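Local coordinates for putative isomerase YbhH (Escherichia coli, PDB 6OTV), which probably acts as an isomerase of the PrpF family, whose members are related in fold to diaminopimelate epimerase, at residues I254-I263 with T294-S302; A111-V119 with E131-G139. All coordinates share one frame; numbering follows the deposited sequence.

Contact 1: I254-I263 with T294-S302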
loop_
_atom_site.group_PDB
_atom_site.type_symbol
_atom_site.label_atom_id
_atom_site.label_comp_id
_atom_site.label_asym_id
_atom_site.label_seq_id
_atom_site.Cartn_x
_atom_site.Cartn_y
_atom_site.Cartn_z
ATOM N N ILE A 254 -9.294 23.338 20.842
ATOM C CA ILE A 254 -8.657 24.143 19.808
ATOM C C ILE A 254 -8.942 25.619 20.051
ATOM O O ILE A 254 -9.957 26.002 20.640
ATOM C CB ILE A 254 -9.099 23.735 18.385
ATOM C CG1 ILE A 254 -10.586 24.022 18.169
ATOM C CG2 ILE A 254 -8.782 22.269 18.128
ATOM C CD1 ILE A 254 -10.991 24.031 16.709
ATOM N N SER A 255 -8.013 26.446 19.585
ATOM C CA SER A 255 -8.100 27.895 19.655
ATOM C C SER A 255 -7.176 28.461 18.589
ATOM O O SER A 255 -6.309 27.741 18.079
ATOM C CB SER A 255 -7.712 28.412 21.053
ATOM O OG SER A 255 -6.356 28.131 21.352
ATOM N N PRO A 256 -7.343 29.730 18.212
ATOM C CA PRO A 256 -6.470 30.301 17.180
ATOM C C PRO A 256 -5.006 30.256 17.594
ATOM O O PRO A 256 -4.670 30.260 18.780
ATOM C CB PRO A 256 -6.967 31.746 17.049
ATOM C CG PRO A 256 -8.376 31.705 17.533
ATOM C CD PRO A 256 -8.393 30.680 18.626
ATOM N N ALA A 257 -4.135 30.198 16.591
ATOM C CA ALA A 257 -2.700 30.209 16.836
ATOM C C ALA A 257 -2.261 31.548 17.417
ATOM O O ALA A 257 -2.887 32.587 17.191
ATOM C CB ALA A 257 -1.936 29.932 15.542
ATOM N N GLN A 258 -1.163 31.516 18.172
ATOM C CA GLN A 258 -0.603 32.717 18.772
ATOM C C GLN A 258 0.730 33.140 18.176
ATOM O O GLN A 258 1.065 34.324 18.233
ATOM C CB GLN A 258 -0.427 32.522 20.285
ATOM N N LYS A 259 1.493 32.209 17.600
ATOM C CA LYS A 259 2.840 32.490 17.114
ATOM C C LYS A 259 2.951 32.335 15.599
ATOM O O LYS A 259 4.011 31.976 15.084
ATOM C CB LYS A 259 3.860 31.594 17.816
ATOM N N GLY A 260 1.868 32.597 14.872
ATOM C CA GLY A 260 1.896 32.586 13.424
ATOM C C GLY A 260 1.434 31.305 12.759
ATOM O O GLY A 260 1.338 31.270 11.525
ATOM N N GLY A 261 1.141 30.258 13.524
ATOM C CA GLY A 261 0.705 29.001 12.955
ATOM C C GLY A 261 -0.742 29.040 12.495
ATOM O O GLY A 261 -1.387 30.088 12.427
ATOM N N ALA A 262 -1.261 27.852 12.184
ATOM C CA ALA A 262 -2.636 27.720 11.718
ATOM C C ALA A 262 -3.639 27.561 12.851
ATOM O O ALA A 262 -4.788 27.993 12.710
ATOM C CB ALA A 262 -2.762 26.525 10.766
ATOM N N ILE A 263 -3.238 26.957 13.970
ATOM C CA ILE A 263 -4.172 26.631 15.041
ATOM C C ILE A 263 -3.370 26.275 16.284
ATOM O O ILE A 263 -2.203 25.878 16.190
ATOM C CB ILE A 263 -5.102 25.471 14.593
ATOM C CG1 ILE A 263 -6.256 25.261 15.575
ATOM C CG2 ILE A 263 -4.309 24.199 14.411
ATOM C CD1 ILE A 263 -7.305 24.293 15.064
ATOM N N THR A 294 -16.076 21.579 8.851
ATOM C CA THR A 294 -15.748 21.222 10.222
ATOM C C THR A 294 -15.852 22.442 11.132
ATOM O O THR A 294 -15.872 23.592 10.681
ATOM C CB THR A 294 -14.342 20.628 10.311
ATOM O OG1 THR A 294 -13.389 21.581 9.823
ATOM C CG2 THR A 294 -14.247 19.343 9.494
ATOM N N VAL A 295 -15.915 22.174 12.439
ATOM C CA VAL A 295 -15.983 23.253 13.416
ATOM C C VAL A 295 -14.706 24.086 13.414
ATOM O O VAL A 295 -14.710 25.225 13.899
ATOM C CB VAL A 295 -16.268 22.684 14.820
ATOM C CG1 VAL A 295 -15.020 22.028 15.399
ATOM C CG2 VAL A 295 -16.797 23.772 15.742
ATOM N N THR A 296 -13.612 23.544 12.870
ATOM C CA THR A 296 -12.364 24.294 12.795
ATOM C C THR A 296 -12.507 25.531 11.916
ATOM O O THR A 296 -11.853 26.550 12.165
ATOM C CB THR A 296 -11.245 23.385 12.278
ATOM O OG1 THR A 296 -11.181 22.204 13.087
ATOM C CG2 THR A 296 -9.905 24.085 12.343
ATOM N N ARG A 297 -13.373 25.472 10.902
ATOM C CA ARG A 297 -13.582 26.618 10.025
ATOM C C ARG A 297 -14.234 27.793 10.743
ATOM O O ARG A 297 -14.160 28.922 10.246
ATOM C CB ARG A 297 -14.435 26.209 8.825
ATOM C CG ARG A 297 -13.852 25.072 7.999
ATOM C CD ARG A 297 -12.674 25.541 7.166
ATOM N NE ARG A 297 -12.419 24.643 6.044
ATOM C CZ ARG A 297 -11.599 24.923 5.038
ATOM N NH1 ARG A 297 -10.952 26.079 5.010
ATOM N NH2 ARG A 297 -11.427 24.048 4.056
ATOM N N GLN A 298 -14.872 27.558 11.889
ATOM C CA GLN A 298 -15.469 28.621 12.689
ATOM C C GLN A 298 -14.517 29.182 13.737
ATOM O O GLN A 298 -14.898 30.101 14.468
ATOM C CB GLN A 298 -16.731 28.116 13.398
ATOM C CG GLN A 298 -17.713 27.374 12.513
ATOM C CD GLN A 298 -18.900 26.842 13.295
ATOM O OE1 GLN A 298 -18.999 27.041 14.508
ATOM N NE2 GLN A 298 -19.806 26.161 12.603
ATOM N N ILE A 299 -13.299 28.649 13.839
ATOM C CA ILE A 299 -12.358 29.011 14.892
ATOM C C ILE A 299 -11.124 29.703 14.325
ATOM O O ILE A 299 -10.700 30.749 14.826
ATOM C CB ILE A 299 -11.955 27.777 15.734
ATOM C CG1 ILE A 299 -13.201 27.040 16.234
ATOM C CG2 ILE A 299 -11.064 28.184 16.899
ATOM C CD1 ILE A 299 -14.169 27.915 17.005
ATOM N N VAL A 300 -10.541 29.139 13.276
ATOM C CA VAL A 300 -9.296 29.652 12.709
ATOM C C VAL A 300 -9.551 30.004 11.251
ATOM O O VAL A 300 -10.480 29.472 10.620
ATOM C CB VAL A 300 -8.138 28.639 12.860
ATOM C CG1 VAL A 300 -7.952 28.264 14.321
ATOM C CG2 VAL A 300 -8.388 27.403 12.004
ATOM N N PRO A 301 -8.752 30.908 10.682
ATOM C CA PRO A 301 -8.889 31.218 9.255
ATOM C C PRO A 301 -8.581 30.005 8.388
ATOM O O PRO A 301 -7.913 29.056 8.807
ATOM C CB PRO A 301 -7.858 32.332 9.029
ATOM C CG PRO A 301 -7.602 32.901 10.382
ATOM C CD PRO A 301 -7.734 31.752 11.332
ATOM N N SER A 302 -9.078 30.052 7.153
ATOM C CA SER A 302 -8.871 28.957 6.218
ATOM C C SER A 302 -7.391 28.813 5.879
ATOM O O SER A 302 -6.640 29.792 5.833
ATOM C CB SER A 302 -9.682 29.185 4.944
ATOM O OG SER A 302 -9.275 30.375 4.293
HETATM O O HOH W 1 -5.414 29.286 10.130
#
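V300 and I299, consecutive residues of the loop behind helix 279-290, push into the face that residues 254-263 present, and each fits a different hollow. The CG1 methyl of V300 is the deeper bump. It sits where the two arms of the 256-262 turn come together, 3.7 Å from I263 CG1 and 3.8 Å from P256 CA, the two directions about a right angle apart. The A262 carbonyl oxygen lies over V300 CB at 3.4 Å, with the two methyls little farther off. I299 splits its two branches between I254 and P256: its CG1 meets the I254 CD1 methyl at 3.8 Å, while the I299 and P256 side chains cross roughly perpendicularly, I299 CG2 touching P256 CD at 4.0 Å. I254 reaches this spot because its CG1 is held between backbone N and carbonyl carbon (chi1 65°) and its chain then runs out straight. I263, fully extended, crosses V300 at about a right angle and brings its CD1 within 3.8 Å of T296 CG2.

T296 O accepts from both I299 N and V300 N, which ties the backbone carrying the two side chains to the 3-10 segment 295-298. No direct polar bond joins the segments; water 1 instead donates to A262 O (3.0 Å) and to P301 O. The hydroxyl of T296 is paired with S288 on helix 279-290, and I263 also packs on I285 of that helix, so the contact continues inward. Elsewhere, E311 takes the backbone N-H groups of Q258, K259 and G261 in the turn. Packing of this kind, a post-helix loop set against P256 and the adjoining antiparallel strands 250-255 and 263-267, fits the diaminopimelate epimerase-like fold, in which strands curl round a central helix.

Contact 2: A111-V119 with E131-G139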
loop_
_atom_site.group_PDB
_atom_site.type_symbol
_atom_site.label_atom_id
_atom_site.label_comp_id
_atom_site.label_asym_id
_atom_site.label_seq_id
_atom_site.Cartn_x
_atom_site.Cartn_y
_atom_site.Cartn_z
ATOM N N ALA A 111 17.247 -2.877 0.864
ATOM C CA ALA A 111 18.377 -2.333 0.127
ATOM C C ALA A 111 18.255 -0.821 0.007
ATOM O O ALA A 111 17.159 -0.280 -0.174
ATOM C CB ALA A 111 18.460 -2.964 -1.263
ATOM N N ALA A 112 19.391 -0.137 0.102
ATOM C CA ALA A 112 19.426 1.314 0.005
ATOM C C ALA A 112 19.519 1.753 -1.450
ATOM O O ALA A 112 20.158 1.094 -2.276
ATOM C CB ALA A 112 20.610 1.881 0.787
ATOM N N THR A 113 18.869 2.869 -1.754
ATOM C CA THR A 113 19.044 3.572 -3.012
ATOM C C THR A 113 19.742 4.903 -2.733
ATOM O O THR A 113 20.216 5.158 -1.619
ATOM C CB THR A 113 17.697 3.759 -3.718
ATOM O OG1 THR A 113 16.757 4.356 -2.817
ATOM C CG2 THR A 113 17.152 2.413 -4.191
ATOM N N SER A 114 19.801 5.762 -3.751
ATOM C CA SER A 114 20.510 7.024 -3.646
ATOM C C SER A 114 19.785 8.058 -4.492
ATOM O O SER A 114 19.314 7.723 -5.587
ATOM C CB SER A 114 21.963 6.882 -4.114
ATOM O OG SER A 114 22.692 8.079 -3.909
ATOM N N PRO A 115 19.678 9.315 -4.026
ATOM C CA PRO A 115 20.200 9.812 -2.747
ATOM C C PRO A 115 19.216 9.641 -1.591
ATOM O O PRO A 115 19.486 10.086 -0.475
ATOM C CB PRO A 115 20.444 11.295 -3.033
ATOM C CG PRO A 115 19.368 11.650 -4.007
ATOM C CD PRO A 115 19.104 10.404 -4.840
ATOM N N VAL A 116 18.080 9.005 -1.867
ATOM C CA VAL A 116 17.046 8.751 -0.872
ATOM C C VAL A 116 16.601 7.300 -1.005
ATOM O O VAL A 116 16.614 6.725 -2.098
ATOM C CB VAL A 116 15.851 9.724 -1.035
ATOM C CG1 VAL A 116 14.714 9.373 -0.087
ATOM C CG2 VAL A 116 16.302 11.156 -0.794
ATOM N N THR A 117 16.229 6.698 0.122
ATOM C CA THR A 117 15.706 5.338 0.159
ATOM C C THR A 117 14.297 5.371 0.730
ATOM O O THR A 117 14.088 5.856 1.848
ATOM C CB THR A 117 16.598 4.422 0.995
ATOM O OG1 THR A 117 17.922 4.414 0.447
ATOM C CG2 THR A 117 16.041 3.003 1.002
ATOM N N ARG A 118 13.337 4.859 -0.036
ATOM C CA ARG A 118 11.959 4.752 0.423
ATOM C C ARG A 118 11.794 3.482 1.247
ATOM O O ARG A 118 12.260 2.411 0.847
ATOM C CB ARG A 118 11.001 4.740 -0.768
ATOM C CG ARG A 118 11.155 5.930 -1.702
ATOM C CD ARG A 118 10.270 5.798 -2.935
ATOM N NE ARG A 118 8.852 5.965 -2.627
ATOM C CZ ARG A 118 7.876 5.885 -3.527
ATOM N NH1 ARG A 118 8.163 5.632 -4.799
ATOM N NH2 ARG A 118 6.613 6.057 -3.156
ATOM N N VAL A 119 11.138 3.601 2.400
ATOM C CA VAL A 119 10.887 2.465 3.280
ATOM C C VAL A 119 9.400 2.430 3.601
ATOM O O VAL A 119 8.870 3.371 4.201
ATOM C CB VAL A 119 11.712 2.533 4.576
ATOM C CG1 VAL A 119 11.464 1.285 5.415
ATOM C CG2 VAL A 119 13.194 2.695 4.268
ATOM N N GLU A 131 5.112 5.660 4.901
ATOM C CA GLU A 131 6.330 5.675 4.105
ATOM C C GLU A 131 7.335 6.622 4.747
ATOM O O GLU A 131 6.995 7.760 5.086
ATOM C CB GLU A 131 6.064 6.097 2.659
ATOM C CG GLU A 131 7.352 6.298 1.865
ATOM C CD GLU A 131 7.129 6.464 0.372
ATOM O OE1 GLU A 131 6.079 6.020 -0.140
ATOM O OE2 GLU A 131 8.020 7.037 -0.292
ATOM N N ALA A 132 8.563 6.144 4.921
ATOM C CA ALA A 132 9.668 6.956 5.405
ATOM C C ALA A 132 10.667 7.155 4.274
ATOM O O ALA A 132 11.062 6.191 3.611
ATOM C CB ALA A 132 10.351 6.304 6.609
ATOM N N ASP A 133 11.065 8.402 4.054
ATOM C CA ASP A 133 12.054 8.748 3.042
ATOM C C ASP A 133 13.341 9.131 3.760
ATOM O O ASP A 133 13.415 10.186 4.402
ATOM C CB ASP A 133 11.541 9.872 2.146
ATOM C CG ASP A 133 10.292 9.469 1.383
ATOM O OD1 ASP A 133 10.204 8.292 0.969
ATOM O OD2 ASP A 133 9.394 10.319 1.209
ATOM N N VAL A 134 14.345 8.267 3.658
ATOM C CA VAL A 134 15.583 8.386 4.414
ATOM C C VAL A 134 16.665 8.953 3.507
ATOM O O VAL A 134 16.838 8.493 2.371
ATOM C CB VAL A 134 16.009 7.026 4.988
ATOM C CG1 VAL A 134 17.324 7.150 5.742
ATOM C CG2 VAL A 134 14.908 6.458 5.881
ATOM N N GLN A 135 17.391 9.949 4.005
ATOM C CA GLN A 135 18.559 10.472 3.304
ATOM C C GLN A 135 19.629 9.387 3.249
ATOM O O GLN A 135 20.181 8.992 4.282
ATOM C CB GLN A 135 19.081 11.719 4.009
ATOM C CG GLN A 135 18.074 12.852 4.098
ATOM C CD GLN A 135 17.675 13.378 2.736
ATOM O OE1 GLN A 135 18.483 13.403 1.807
ATOM N NE2 GLN A 135 16.421 13.794 2.605
ATOM N N THR A 136 19.917 8.893 2.049
ATOM C CA THR A 136 20.938 7.864 1.842
ATOM C C THR A 136 21.828 8.254 0.668
ATOM O O THR A 136 21.759 7.648 -0.408
ATOM C CB THR A 136 20.297 6.495 1.612
ATOM O OG1 THR A 136 19.286 6.599 0.600
ATOM C CG2 THR A 136 19.674 5.966 2.901
ATOM N N PRO A 137 22.680 9.264 0.840
ATOM C CA PRO A 137 23.634 9.599 -0.226
ATOM C C PRO A 137 24.626 8.463 -0.435
ATOM O O PRO A 137 25.267 7.995 0.509
ATOM C CB PRO A 137 24.320 10.870 0.292
ATOM C CG PRO A 137 24.119 10.839 1.768
ATOM C CD PRO A 137 22.792 10.182 1.986
ATOM N N ASN A 138 24.727 8.010 -1.686
ATOM C CA ASN A 138 25.591 6.890 -2.066
ATOM C C ASN A 138 25.220 5.608 -1.326
ATOM O O ASN A 138 26.075 4.755 -1.075
ATOM C CB ASN A 138 27.070 7.226 -1.847
ATOM C CG ASN A 138 27.547 8.356 -2.738
ATOM O OD1 ASN A 138 27.190 8.429 -3.913
ATOM N ND2 ASN A 138 28.354 9.251 -2.177
ATOM N N GLY A 139 23.944 5.463 -0.969
ATOM C CA GLY A 139 23.472 4.248 -0.335
ATOM C C GLY A 139 23.819 4.096 1.128
ATOM O O GLY A 139 23.716 2.988 1.662
#
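R118 grips E131 side-on: NE donates to E131 OE2 at 2.7 Å, coming from above the carboxylate plane, and NH2 donates to the syn lone pair of E131 OE1 at 3.1 Å. The two planes are 37° apart. A bend at chi3 (71°) in the arginine turns this edge to the glutamate, which extends its chain to meet it. Both ends have second partners: R120 reaches E131 OE1, and D72 of the second subunit pairs with R118 NH2, so the bridge lies at the dimer interface.

The backbone that carries it is the antiparallel hairpin of strands 116-123 and 129-135, with T117-V134 and V119-A132 as its hydrogen-bonded pairs; V134 N to T117 O is nearly straight (176°). On the face of T117 and V134, I105 of helix 94-106 packs against both.

Where the strands give out, three threonines close a ring of bonds. T113 N donates to T117 OG1, which donates to T136 OG1 (2.6 Å), which in turn reaches T113 O at 2.8 Å from above the carbonyl plane. Farther along, P115, after a cis peptide, offers its carbonyl to T136 N, and S114 OG accepts from N138 N at 3.0 Å.

In the fold
Contacts 1 and 2 lie far apart, with centres 36 Å and nearest atoms about 22 Å from each other, and they share no residue. Each rests on a different helix: 279-290 lies against the first, 94-106 against the second. Burial and chemistry diverge. Five of the eight touching residues in contact 1 are buried, and it consists of aliphatic packing and one bridging water between a loop and a pair of strands. Contact 2 is only partly buried and is tied by sheet bonds, hydroxyls and a salt bridge. The second subunit comes within reach of 111-119/131-139, whereas no other chain of the assembly touches 254-263/294-302.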